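PDB 2DYO: autophagy protein 5 from Saccharomyces cerevisiae, which is required for autophagic vesicle formation and cytoplasm-to-vacuole transport, and also for nucleophagy and mitophagy. Local coordinates for residues V92-D95 and C96-K100. Numbering follows the deposited sequence.
Sequences VLFD and CLAGK
Phe94 and Ala98 lie one turn apart on helix 90-98, and the methyl group of the alanine sits over one face of the phenylalanine ring. From CB, the Phe94 side chain swings with CG anti to the backbone N (chi1 -177°) and projects outward from the helix, so that the methyl one turn on comes over the ring face at the CE2 side. There CE2 comes within 4.0 Å of Ala98 CB. Asp95 OD1 lies in the ring plane at its edge; this oxygen also makes a salt bridge with Arg44, which also touches Phe94, while Asp95 OD2 accepts a hydrogen bond from Gly257 N. The chain of another protein in the assembly packs an acidic side chain against Phe94. Ala98 is also tied back through its main chain, with a short 2.7 Å hydrogen bond from its N to Phe94 O that approaches nearly along the carbonyl axis.

On another side of the helix, Leu97 CB leads to CG, which rests 3.3 Å from Leu93 O. Its CD1 stays 3.8 Å from that same oxygen, and the side chain continues to Ile84 on strand 82-84, as does Leu93. The carbonyl thus accepts the backbone bond from Leu97 N while Leu97 CG lies beside the same oxygen. The last turn closes with Gly99 N donating to Asp95 O at 3.3 Å, and a water donates to that oxygen as well. Gly99 then departs from helical geometry with positive phi.

Val92 and Asp95 touch strand 280-286, so the helix lies between the two ubiquitin-like domains, its leucines facing the sheet of the first. Regular i to i+4 bonding ended by a glycine of positive phi is a common helix C terminus, here in the connection between strands 82-84 and 118-126 of the UblA ubiquitin-like domain.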
loop_
_atom_site.group_PDB
_atom_site.type_symbol
_atom_site.label_atom_id
_atom_site.label_comp_id
_atom_site.label_asym_id
_atom_site.label_seq_id
_atom_site.Cartn_x
_atom_site.Cartn_y
_atom_site.Cartn_z
ATOM N N VAL A 92 -2.594 -1.627 1.526
ATOM C CA VAL A 92 -3.552 -0.755 2.201
ATOM C C VAL A 92 -4.834 -0.666 1.370
ATOM O O VAL A 92 -5.945 -0.638 1.912
ATOM C CB VAL A 92 -2.950 0.659 2.418
ATOM C CG1 VAL A 92 -4.015 1.619 2.960
ATOM C CG2 VAL A 92 -1.791 0.570 3.428
ATOM N N LEU A 93 -4.680 -0.616 0.051
ATOM C CA LEU A 93 -5.845 -0.573 -0.828
ATOM C C LEU A 93 -6.584 -1.898 -0.668
ATOM O O LEU A 93 -7.818 -1.935 -0.580
ATOM C CB LEU A 93 -5.412 -0.395 -2.288
ATOM C CG LEU A 93 -4.850 0.970 -2.710
ATOM C CD1 LEU A 93 -4.367 0.902 -4.156
ATOM C CD2 LEU A 93 -5.920 2.039 -2.564
ATOM N N PHE A 94 -5.817 -2.986 -0.613
ATOM C CA PHE A 94 -6.395 -4.320 -0.473
ATOM C C PHE A 94 -7.188 -4.451 0.824
ATOM O O PHE A 94 -8.319 -4.939 0.819
ATOM C CB PHE A 94 -5.296 -5.388 -0.493
ATOM C CG PHE A 94 -5.823 -6.798 -0.423
ATOM C CD1 PHE A 94 -6.336 -7.420 -1.554
ATOM C CD2 PHE A 94 -5.818 -7.494 0.780
ATOM C CE1 PHE A 94 -6.838 -8.726 -1.488
ATOM C CE2 PHE A 94 -6.318 -8.795 0.859
ATOM C CZ PHE A 94 -6.826 -9.412 -0.279
ATOM N N ASP A 95 -6.587 -4.034 1.936
ATOM C CA ASP A 95 -7.247 -4.118 3.235
ATOM C C ASP A 95 -8.554 -3.346 3.226
ATOM O O ASP A 95 -9.550 -3.782 3.801
ATOM C CB ASP A 95 -6.344 -3.566 4.343
ATOM C CG ASP A 95 -5.149 -4.451 4.622
ATOM O OD1 ASP A 95 -5.045 -5.523 3.997
ATOM O OD2 ASP A 95 -4.315 -4.080 5.476
ATOM N N CYS A 96 -8.547 -2.195 2.567
ATOM C CA CYS A 96 -9.733 -1.367 2.488
ATOM C C CYS A 96 -10.839 -2.056 1.693
ATOM O O CYS A 96 -12.019 -1.897 1.997
ATOM C CB CYS A 96 -9.392 -0.025 1.846
ATOM S SG CYS A 96 -10.843 0.966 1.499
ATOM N N LEU A 97 -10.455 -2.825 0.677
ATOM C CA LEU A 97 -11.428 -3.529 -0.153
ATOM C C LEU A 97 -11.843 -4.886 0.423
ATOM O O LEU A 97 -12.985 -5.311 0.253
ATOM C CB LEU A 97 -10.867 -3.735 -1.564
ATOM C CG LEU A 97 -10.528 -2.478 -2.373
ATOM C CD1 LEU A 97 -9.812 -2.868 -3.660
ATOM C CD2 LEU A 97 -11.800 -1.710 -2.675
ATOM N N ALA A 98 -10.918 -5.556 1.101
ATOM C CA ALA A 98 -11.175 -6.877 1.675
ATOM C C ALA A 98 -12.162 -6.868 2.835
ATOM O O ALA A 98 -12.964 -7.792 2.986
ATOM C CB ALA A 98 -9.862 -7.513 2.125
ATOM N N GLY A 99 -12.102 -5.828 3.659
ATOM C CA GLY A 99 -13.004 -5.756 4.793
ATOM C C GLY A 99 -12.626 -6.775 5.853
ATOM O O GLY A 99 -11.448 -6.984 6.131
ATOM N N LYS A 100 -13.619 -7.434 6.438
ATOM C CA LYS A 100 -13.332 -8.415 7.476
ATOM C C LYS A 100 -12.688 -9.703 6.945
ATOM O O LYS A 100 -12.229 -10.536 7.728
ATOM C CB LYS A 100 -14.614 -8.749 8.245
ATOM C CG LYS A 100 -14.372 -9.518 9.539
ATOM C CD LYS A 100 -15.669 -9.861 10.253
ATOM C CE LYS A 100 -15.395 -10.573 11.568
ATOM N NZ LYS A 100 -16.645 -11.102 12.176
HETATM O O HOH W 1 -9.231 -6.109 5.644
#